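Local coordinates for probable ss-1,3-N-acetylglucosaminyltransferase (Staphylococcus aureus subsp. aureus N315, PDB 6H21), which is a probable glycosyltransferase of family 2, with a GT-A catalytic fold followed by a helical TarS-type linker domain, seen here in a three-chain assembly, at residues Arg277-Gly282 against Gln321-Lys326; Phe287-Met292 against Ile340-Leu345; Leu327-Gln332 against Leu336-Ala341. All coordinates share one frame; numbering follows the deposited sequence.

Overall arrangement
All three contacts lie in the helical region that matches the TarS linker family, and each touches a neighbouring subunit. Interactions 1 and 3 are buried. Interaction 1 wedges the aromatic ring of F323 against helix 264-281; interaction 3 zips helix 324-332 to helix 335-344 with small aliphatic groups. Interaction 2 is only partly buried and more polar, tying the loop 287-292 to the last helix through water and amide groups. Interactions 1 and 3 both use helix 324-332, while 2 and 3 both use helix 335-344 and share I340 and A341. The salt bridge from K326 to D342 joins interaction 1 to interaction 2.

Interaction 1 of 3, residues Arg277-Gly282 against Gln321-Lys326; sequences RLLRHG and QIFNLK
F323 packs its ring against L279 and R280 in a buried, mostly apolar contact between the end of helix 264-281 and the start of helix 324-332, with a lysine and one water alongside. L279 takes the face of the ring. Its CB sits 4.1 Å from the centroid of the F323 ring and only 8° off the normal, a CH-pi contact squarely over the centre, while L279 CD1 reaches back to F323 CB at 3.7 Å. The two side chains pass antiparallel. The other face is covered from within its own segment by I322 CG1, displaced toward the rim, and the ring is sandwiched between aliphatic groups. R280 meets the ring at its far end: its CG lies 3.8 Å from F323 CZ, and NE comes to the ring edge in plane. The extended arginine crosses the phenyl at about a right angle before NH1 bonds to Y170 OH, with the guanidinium turned 68° from the ring plane.

F323 occupies the N-cap position of helix 324-332, where the chain turns into the helix within this linker region of a GT-A glycosyltransferase. A chi1 of -70° sets its CG opposite the carbonyl carbon, and the ring is carried across to helix 264-281. One turn on, K326 runs out fully extended beside L279, CD to L279 CD2 at 4.4 Å. Its buried ammonium is well supplied: a salt bridge to D342, a hydrogen bond to K285 O, and a water that accepts from K326 NZ at 2.6 Å. That same water donates to L279 O at 2.7 Å, linking the lysine to a backbone carbonyl near the end of helix 264-281.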
loop_
_atom_site.group_PDB
_atom_site.type_symbol
_atom_site.label_atom_id
_atom_site.label_comp_id
_atom_site.label_asym_id
_atom_site.label_seq_id
_atom_site.Cartn_x
_atom_site.Cartn_y
_atom_site.Cartn_z
ATOM N N ARG C 277 -19.877 -7.894 7.483
ATOM C CA ARG C 277 -20.367 -9.153 6.931
ATOM C C ARG C 277 -20.109 -9.207 5.415
ATOM O O ARG C 277 -19.700 -10.251 4.889
ATOM C CB ARG C 277 -21.856 -9.334 7.253
ATOM C CG ARG C 277 -22.481 -10.578 6.639
ATOM C CD ARG C 277 -23.215 -10.273 5.353
ATOM N NE ARG C 277 -23.292 -11.471 4.524
ATOM C CZ ARG C 277 -23.251 -11.472 3.195
ATOM N NH1 ARG C 277 -23.193 -12.631 2.556
ATOM N NH2 ARG C 277 -23.243 -10.327 2.518
ATOM N N LEU C 278 -20.363 -8.101 4.715
ATOM C CA LEU C 278 -20.220 -8.047 3.262
ATOM C C LEU C 278 -18.752 -8.260 2.843
ATOM O O LEU C 278 -18.432 -9.008 1.903
ATOM C CB LEU C 278 -20.752 -6.695 2.781
ATOM C CG LEU C 278 -20.696 -6.450 1.282
ATOM C CD1 LEU C 278 -21.577 -7.435 0.551
ATOM C CD2 LEU C 278 -21.111 -5.030 0.947
ATOM N N LEU C 279 -17.847 -7.582 3.535
ATOM C CA LEU C 279 -16.411 -7.712 3.276
ATOM C C LEU C 279 -15.912 -9.123 3.613
ATOM O O LEU C 279 -14.994 -9.597 2.959
ATOM C CB LEU C 279 -15.667 -6.648 4.087
ATOM C CG LEU C 279 -15.841 -5.226 3.560
ATOM C CD1 LEU C 279 -15.201 -4.219 4.494
ATOM C CD2 LEU C 279 -15.261 -5.094 2.155
ATOM N N ARG C 280 -16.545 -9.797 4.582
ATOM C CA ARG C 280 -16.135 -11.141 5.042
ATOM C C ARG C 280 -16.680 -12.265 4.147
ATOM O O ARG C 280 -15.995 -13.277 3.962
ATOM C CB ARG C 280 -16.585 -11.387 6.481
ATOM C CG ARG C 280 -15.594 -10.891 7.519
ATOM C CD ARG C 280 -15.985 -11.253 8.940
ATOM N NE ARG C 280 -15.047 -10.608 9.843
ATOM C CZ ARG C 280 -15.325 -10.194 11.077
ATOM N NH1 ARG C 280 -16.573 -10.232 11.528
ATOM N NH2 ARG C 280 -14.344 -9.753 11.848
ATOM N N HIS C 281 -17.889 -12.098 3.596
ATOM C CA HIS C 281 -18.573 -13.214 2.912
ATOM C C HIS C 281 -19.250 -12.784 1.608
ATOM O O HIS C 281 -19.931 -13.597 1.009
ATOM C CB HIS C 281 -19.593 -13.861 3.858
ATOM C CG HIS C 281 -18.962 -14.521 5.034
ATOM N ND1 HIS C 281 -18.057 -15.564 4.900
ATOM C CD2 HIS C 281 -19.053 -14.277 6.356
ATOM C CE1 HIS C 281 -17.624 -15.932 6.088
ATOM N NE2 HIS C 281 -18.232 -15.168 6.998
ATOM N N GLY C 282 -19.083 -11.526 1.180
ATOM C CA GLY C 282 -19.708 -11.038 -0.038
ATOM C C GLY C 282 -19.303 -11.813 -1.288
ATOM O O GLY C 282 -18.268 -12.506 -1.340
ATOM N N GLN C 321 -11.745 -3.356 12.334
ATOM C CA GLN C 321 -10.755 -2.358 11.917
ATOM C C GLN C 321 -9.724 -2.951 10.945
ATOM O O GLN C 321 -9.174 -2.204 10.177
ATOM C CB GLN C 321 -10.098 -1.645 13.107
ATOM C CG GLN C 321 -10.863 -0.399 13.570
ATOM C CD GLN C 321 -11.434 0.484 12.472
ATOM O OE1 GLN C 321 -10.728 1.290 11.864
ATOM N NE2 GLN C 321 -12.730 0.357 12.201
ATOM N N ILE C 322 -9.500 -4.264 10.932
ATOM C CA ILE C 322 -8.628 -4.838 9.905
ATOM C C ILE C 322 -9.113 -4.434 8.500
ATOM O O ILE C 322 -8.330 -4.472 7.570
ATOM C CB ILE C 322 -8.500 -6.372 9.993
ATOM C CG1 ILE C 322 -9.858 -7.069 9.966
ATOM C CG2 ILE C 322 -7.674 -6.787 11.191
ATOM C CD1 ILE C 322 -9.768 -8.562 9.730
ATOM N N PHE C 323 -10.401 -4.107 8.326
ATOM C CA PHE C 323 -10.923 -3.832 6.991
ATOM C C PHE C 323 -10.855 -2.341 6.640
ATOM O O PHE C 323 -11.415 -1.946 5.585
ATOM C CB PHE C 323 -12.361 -4.345 6.847
ATOM C CG PHE C 323 -12.486 -5.846 6.827
ATOM C CD1 PHE C 323 -11.885 -6.591 5.829
ATOM C CD2 PHE C 323 -13.229 -6.509 7.787
ATOM C CE1 PHE C 323 -11.974 -7.974 5.822
ATOM C CE2 PHE C 323 -13.325 -7.890 7.772
ATOM C CZ PHE C 323 -12.679 -8.619 6.800
ATOM N N ASN C 324 -10.235 -1.518 7.499
ATOM C CA ASN C 324 -10.294 -0.045 7.344
ATOM C C ASN C 324 -9.805 0.370 5.947
ATOM O O ASN C 324 -10.422 1.189 5.315
ATOM C CB ASN C 324 -9.536 0.729 8.441
ATOM C CG ASN C 324 -8.005 0.722 8.383
ATOM O OD1 ASN C 324 -7.357 -0.308 8.173
ATOM N ND2 ASN C 324 -7.386 1.865 8.660
ATOM N N LEU C 325 -8.656 -0.156 5.521
ATOM C CA LEU C 325 -8.010 0.201 4.242
ATOM C C LEU C 325 -8.844 -0.298 3.061
ATOM O O LEU C 325 -9.082 0.452 2.105
ATOM C CB LEU C 325 -6.607 -0.417 4.197
ATOM C CG LEU C 325 -5.855 -0.248 2.875
ATOM C CD1 LEU C 325 -5.708 1.215 2.508
ATOM C CD2 LEU C 325 -4.494 -0.918 2.948
ATOM N N LYS C 326 -9.299 -1.548 3.132
ATOM C CA LYS C 326 -10.077 -2.151 2.016
ATOM C C LYS C 326 -11.346 -1.325 1.770
ATOM O O LYS C 326 -11.640 -0.941 0.641
ATOM C CB LYS C 326 -10.364 -3.634 2.266
ATOM C CG LYS C 326 -11.067 -4.334 1.110
ATOM C CD LYS C 326 -11.073 -5.827 1.218
ATOM C CE LYS C 326 -11.674 -6.477 -0.016
ATOM N NZ LYS C 326 -11.430 -7.935 -0.050
HETATM O O HOH W 1 -12.635 -8.606 2.151
#

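Interaction 2 of 3, residues Phe287-Met292 against Ile340-Leu345; sequences FANSKM and IADKLL
N289 reaches from the loop after helix 264-281 to D342 and K343 on the last helix. CB points at that helix, and chi1 of -68° puts CG beside the backbone N and the amide alongside D342, the two side chains running in opposed directions. ND2 packs against D342 CB at 3.3 Å, a contact without a bond; its hydrogens serve M339 O, one turn back on the same helix, and water 3. OD1 lies 3.5 Å from K343 CE and accepts from N324 ND2 of the third subunit. The K343 chain, bent at chi4, puts NZ on N324 OD1 of that same subunit, and the two residues clasp one foreign asparagine.

The carboxylate of D342 is tied to the loop through two waters. D342 OD2 accepts from both: water 2, at 2.6 Å, accepts in turn from A288 N, and water 3 is held by N289 N and ND2. OD1 turns instead to K326 in a salt bridge, and the methyl of A288 sits 3.9 Å from D342 OD2. Around N289 the chain from F287 to S290 is a type I beta turn, with S290 N and S290 OG both donating to F287 O, the hydroxyl at 2.6 Å, and S290 OG accepts from M292 N, an ST turn.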
loop_
_atom_site.group_PDB
_atom_site.type_symbol
_atom_site.label_atom_id
_atom_site.label_comp_id
_atom_site.label_asym_id
_atom_site.label_seq_id
_atom_site.Cartn_x
_atom_site.Cartn_y
_atom_site.Cartn_z
ATOM N N PHE C 287 -12.027 -10.265 -5.535
ATOM C CA PHE C 287 -11.973 -10.064 -6.976
ATOM C C PHE C 287 -10.674 -9.357 -7.405
ATOM O O PHE C 287 -10.185 -9.591 -8.505
ATOM C CB PHE C 287 -13.176 -9.242 -7.444
ATOM C CG PHE C 287 -13.085 -7.765 -7.155
ATOM C CD1 PHE C 287 -13.449 -7.250 -5.919
ATOM C CD2 PHE C 287 -12.593 -6.891 -8.116
ATOM C CE1 PHE C 287 -13.337 -5.896 -5.647
ATOM C CE2 PHE C 287 -12.479 -5.539 -7.840
ATOM C CZ PHE C 287 -12.851 -5.045 -6.605
ATOM N N ALA C 288 -10.146 -8.465 -6.562
ATOM C CA ALA C 288 -9.115 -7.474 -7.008
ATOM C C ALA C 288 -7.837 -8.168 -7.511
ATOM O O ALA C 288 -7.292 -7.735 -8.516
ATOM C CB ALA C 288 -8.827 -6.446 -5.926
ATOM N N ASN C 289 -7.392 -9.246 -6.850
ATOM C CA ASN C 289 -6.191 -9.965 -7.248
ATOM C C ASN C 289 -6.532 -11.263 -8.009
ATOM O O ASN C 289 -5.682 -12.123 -8.151
ATOM C CB ASN C 289 -5.319 -10.281 -6.033
ATOM C CG ASN C 289 -4.706 -9.050 -5.406
ATOM O OD1 ASN C 289 -3.810 -8.434 -5.978
ATOM N ND2 ASN C 289 -5.158 -8.700 -4.224
ATOM N N SER C 290 -7.787 -11.400 -8.465
ATOM C CA SER C 290 -8.287 -12.590 -9.127
ATOM C C SER C 290 -7.839 -12.596 -10.588
ATOM O O SER C 290 -7.224 -11.654 -11.071
ATOM C CB SER C 290 -9.806 -12.670 -9.029
ATOM O OG SER C 290 -10.437 -11.775 -9.946
ATOM N N LYS C 291 -8.230 -13.657 -11.303
ATOM C CA LYS C 291 -7.978 -13.794 -12.724
ATOM C C LYS C 291 -9.043 -13.067 -13.572
ATOM O O LYS C 291 -9.000 -13.159 -14.791
ATOM C CB LYS C 291 -7.888 -15.282 -13.062
ATOM C CG LYS C 291 -6.596 -15.946 -12.607
ATOM C CD LYS C 291 -6.587 -17.439 -12.863
ATOM C CE LYS C 291 -5.204 -17.992 -13.130
ATOM N NZ LYS C 291 -4.282 -17.638 -12.028
ATOM N N MET C 292 -9.994 -12.360 -12.955
ATOM C CA MET C 292 -10.948 -11.536 -13.700
ATOM C C MET C 292 -10.187 -10.592 -14.630
ATOM O O MET C 292 -9.132 -10.048 -14.234
ATOM C CB MET C 292 -11.801 -10.670 -12.776
ATOM C CG MET C 292 -13.116 -11.291 -12.373
ATOM S SD MET C 292 -13.927 -10.303 -11.104
ATOM C CE MET C 292 -14.064 -8.744 -11.970
ATOM N N ILE C 340 -3.862 -3.891 -3.041
ATOM C CA ILE C 340 -2.882 -3.762 -1.952
ATOM C C ILE C 340 -3.548 -4.171 -0.629
ATOM O O ILE C 340 -3.019 -4.959 0.088
ATOM C CB ILE C 340 -2.297 -2.342 -1.907
ATOM C CG1 ILE C 340 -1.407 -2.063 -3.123
ATOM C CG2 ILE C 340 -1.547 -2.103 -0.608
ATOM C CD1 ILE C 340 -1.260 -0.585 -3.434
ATOM N N ALA C 341 -4.762 -3.681 -0.379
ATOM C CA ALA C 341 -5.490 -4.019 0.870
ATOM C C ALA C 341 -5.612 -5.541 1.018
ATOM O O ALA C 341 -5.393 -6.088 2.116
ATOM C CB ALA C 341 -6.843 -3.367 0.890
ATOM N N ASP C 342 -5.888 -6.234 -0.100
ATOM C CA ASP C 342 -6.090 -7.687 -0.066
ATOM C C ASP C 342 -4.767 -8.413 0.209
ATOM O O ASP C 342 -4.782 -9.426 0.899
ATOM C CB ASP C 342 -6.742 -8.205 -1.348
ATOM C CG ASP C 342 -8.257 -8.137 -1.327
ATOM O OD1 ASP C 342 -8.850 -8.010 -0.208
ATOM O OD2 ASP C 342 -8.854 -8.226 -2.414
ATOM N N LYS C 343 -3.650 -7.909 -0.337
ATOM C CA LYS C 343 -2.313 -8.472 -0.053
ATOM C C LYS C 343 -1.939 -8.327 1.428
ATOM O O LYS C 343 -1.147 -9.153 1.944
ATOM C CB LYS C 343 -1.236 -7.821 -0.926
ATOM C CG LYS C 343 -1.067 -8.483 -2.283
ATOM C CD LYS C 343 -0.269 -7.662 -3.255
ATOM C CE LYS C 343 -0.550 -8.069 -4.687
ATOM N NZ LYS C 343 -0.311 -9.513 -4.909
ATOM N N LEU C 344 -2.439 -7.273 2.096
ATOM C CA LEU C 344 -2.100 -7.016 3.498
ATOM C C LEU C 344 -3.009 -7.785 4.470
ATOM O O LEU C 344 -2.599 -8.044 5.587
ATOM C CB LEU C 344 -2.137 -5.512 3.754
ATOM C CG LEU C 344 -1.031 -4.724 3.063
ATOM C CD1 LEU C 344 -1.235 -3.233 3.251
ATOM C CD2 LEU C 344 0.351 -5.142 3.548
ATOM N N LEU C 345 -4.209 -8.184 4.038
ATOM C CA LEU C 345 -5.145 -8.972 4.856
ATOM C C LEU C 345 -4.700 -10.445 4.920
ATOM O O LEU C 345 -3.953 -10.940 4.040
ATOM C CB LEU C 345 -6.547 -8.832 4.258
ATOM C CG LEU C 345 -7.257 -7.517 4.577
ATOM C CD1 LEU C 345 -8.481 -7.321 3.700
ATOM C CD2 LEU C 345 -7.645 -7.453 6.046
HETATM O O HOH W 2 -11.034 -7.664 -3.696
HETATM O O HOH W 3 -8.043 -9.980 -3.961
#

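Interaction 3 of 3, residues Leu327-Gln332 against Leu336-Ala341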
loop_
_atom_site.group_PDB
_atom_site.type_symbol
_atom_site.label_atom_id
_atom_site.label_comp_id
_atom_site.label_asym_id
_atom_site.label_seq_id
_atom_site.Cartn_x
_atom_site.Cartn_y
_atom_site.Cartn_z
ATOM N N LEU C 327 -12.026 -0.956 2.856
ATOM C CA LEU C 327 -13.245 -0.206 2.783
ATOM C C LEU C 327 -12.974 1.185 2.204
ATOM O O LEU C 327 -13.718 1.637 1.359
ATOM C CB LEU C 327 -13.900 -0.121 4.171
ATOM C CG LEU C 327 -15.165 0.733 4.241
ATOM C CD1 LEU C 327 -16.210 0.206 3.276
ATOM C CD2 LEU C 327 -15.728 0.744 5.654
ATOM N N GLU C 328 -11.917 1.860 2.658
ATOM C CA GLU C 328 -11.600 3.175 2.107
ATOM C C GLU C 328 -11.247 3.054 0.613
ATOM O O GLU C 328 -11.595 3.902 -0.154
ATOM C CB GLU C 328 -10.497 3.873 2.913
ATOM C CG GLU C 328 -10.379 5.354 2.560
ATOM C CD GLU C 328 -11.676 6.139 2.677
ATOM O OE1 GLU C 328 -12.313 6.037 3.742
ATOM O OE2 GLU C 328 -12.074 6.825 1.709
ATOM N N ALA C 329 -10.524 2.006 0.231
ATOM C CA ALA C 329 -10.128 1.821 -1.143
ATOM C C ALA C 329 -11.372 1.642 -2.031
ATOM O O ALA C 329 -11.414 2.182 -3.124
ATOM C CB ALA C 329 -9.181 0.662 -1.261
ATOM N N ILE C 330 -12.360 0.890 -1.542
ATOM C CA ILE C 330 -13.650 0.731 -2.263
ATOM C C ILE C 330 -14.344 2.088 -2.381
ATOM O O ILE C 330 -14.806 2.466 -3.482
ATOM C CB ILE C 330 -14.521 -0.350 -1.610
ATOM C CG1 ILE C 330 -13.848 -1.715 -1.759
ATOM C CG2 ILE C 330 -15.942 -0.341 -2.198
ATOM C CD1 ILE C 330 -14.335 -2.759 -0.807
ATOM N N ARG C 331 -14.395 2.852 -1.281
ATOM C CA ARG C 331 -15.017 4.185 -1.330
ATOM C C ARG C 331 -14.322 5.058 -2.382
ATOM O O ARG C 331 -14.987 5.805 -3.076
ATOM C CB ARG C 331 -15.015 4.911 0.021
ATOM C CG ARG C 331 -15.957 4.310 1.056
ATOM C CD ARG C 331 -16.212 5.230 2.227
ATOM N NE ARG C 331 -17.239 4.729 3.131
ATOM C CZ ARG C 331 -18.540 4.943 3.015
ATOM N NH1 ARG C 331 -19.356 4.452 3.935
ATOM N NH2 ARG C 331 -19.009 5.611 1.977
ATOM N N GLN C 332 -12.987 4.966 -2.469
ATOM C CA GLN C 332 -12.200 5.807 -3.381
ATOM C C GLN C 332 -12.239 5.258 -4.819
ATOM O O GLN C 332 -11.730 5.913 -5.711
ATOM C CB GLN C 332 -10.739 5.894 -2.915
ATOM C CG GLN C 332 -10.565 6.580 -1.559
ATOM C CD GLN C 332 -10.981 8.029 -1.573
ATOM O OE1 GLN C 332 -10.867 8.705 -2.583
ATOM N NE2 GLN C 332 -11.506 8.514 -0.461
ATOM N N LEU C 336 -6.050 -0.362 -7.495
ATOM C CA LEU C 336 -4.659 -0.639 -6.987
ATOM C C LEU C 336 -4.676 -0.760 -5.459
ATOM O O LEU C 336 -4.023 -1.631 -4.877
ATOM C CB LEU C 336 -3.699 0.469 -7.435
ATOM C CG LEU C 336 -3.228 0.424 -8.893
ATOM C CD1 LEU C 336 -2.318 1.596 -9.218
ATOM C CD2 LEU C 336 -2.500 -0.862 -9.195
ATOM N N ALA C 337 -5.411 0.148 -4.828
ATOM C CA ALA C 337 -5.539 0.194 -3.373
ATOM C C ALA C 337 -6.302 -1.034 -2.862
ATOM O O ALA C 337 -5.939 -1.568 -1.839
ATOM C CB ALA C 337 -6.187 1.477 -2.943
ATOM N N VAL C 338 -7.313 -1.526 -3.592
ATOM C CA VAL C 338 -8.011 -2.753 -3.146
ATOM C C VAL C 338 -7.060 -3.956 -3.242
ATOM O O VAL C 338 -6.969 -4.771 -2.309
ATOM C CB VAL C 338 -9.341 -2.989 -3.890
ATOM C CG1 VAL C 338 -10.035 -4.247 -3.391
ATOM C CG2 VAL C 338 -10.265 -1.783 -3.776
ATOM N N MET C 339 -6.349 -4.060 -4.369
ATOM C CA MET C 339 -5.350 -5.080 -4.577
ATOM C C MET C 339 -4.350 -5.072 -3.403
ATOM O O MET C 339 -4.057 -6.118 -2.837
ATOM C CB MET C 339 -4.599 -4.853 -5.890
ATOM C CG MET C 339 -5.422 -5.155 -7.122
ATOM S SD MET C 339 -4.533 -4.731 -8.618
ATOM C CE MET C 339 -3.381 -6.091 -8.762
ATOM N N ILE C 340 -3.862 -3.891 -3.041
ATOM C CA ILE C 340 -2.882 -3.762 -1.952
ATOM C C ILE C 340 -3.548 -4.171 -0.629
ATOM O O ILE C 340 -3.019 -4.959 0.088
ATOM C CB ILE C 340 -2.297 -2.342 -1.907
ATOM C CG1 ILE C 340 -1.407 -2.063 -3.123
ATOM C CG2 ILE C 340 -1.547 -2.103 -0.608
ATOM C CD1 ILE C 340 -1.260 -0.585 -3.434
ATOM N N ALA C 341 -4.762 -3.681 -0.379
ATOM C CA ALA C 341 -5.490 -4.019 0.870
ATOM C C ALA C 341 -5.612 -5.541 1.018
ATOM O O ALA C 341 -5.393 -6.088 2.116
ATOM C CB ALA C 341 -6.843 -3.367 0.890
#
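Around A329 and A337 the two backbones come to 5.4 Å between CA atoms, close enough for the two alanine methyls to touch. Helices 324-332 and 335-344 follow each other through a very short connection and form an antiparallel helical hairpin: their segment axes approach to 8.4 Å, with N-to-C directions 166° apart. The side chains at the crossing are small. A329 CB lies alongside A337 CB, 3.5 Å away, the two methyls pointing past each other in nearly opposite directions. A329 CB has V338 CG2 as a second neighbour at 3.7 Å, and this tight alanine pairing permits the short axis separation.

V338 works in two directions. Its chi1 of -179° sets CG1 anti to the backbone N, where it packs on A288 of the neighbouring loop, and leaves CG2 to face helix 324-332. There CG2 also comes within 4.1 Å of I330 CG1, the two side chains running across one another at a slant. I330 also packs on F304 and I308 of helix 294-308. Toward the trimer, A337 packs on L336 of the second subunit. Along helix 324-332, E328 OE1 forms a salt bridge with R313, while its OE2 accepts Q332 NE2 at 2.8 Å on the anti side of the carboxylate, almost in the amide plane.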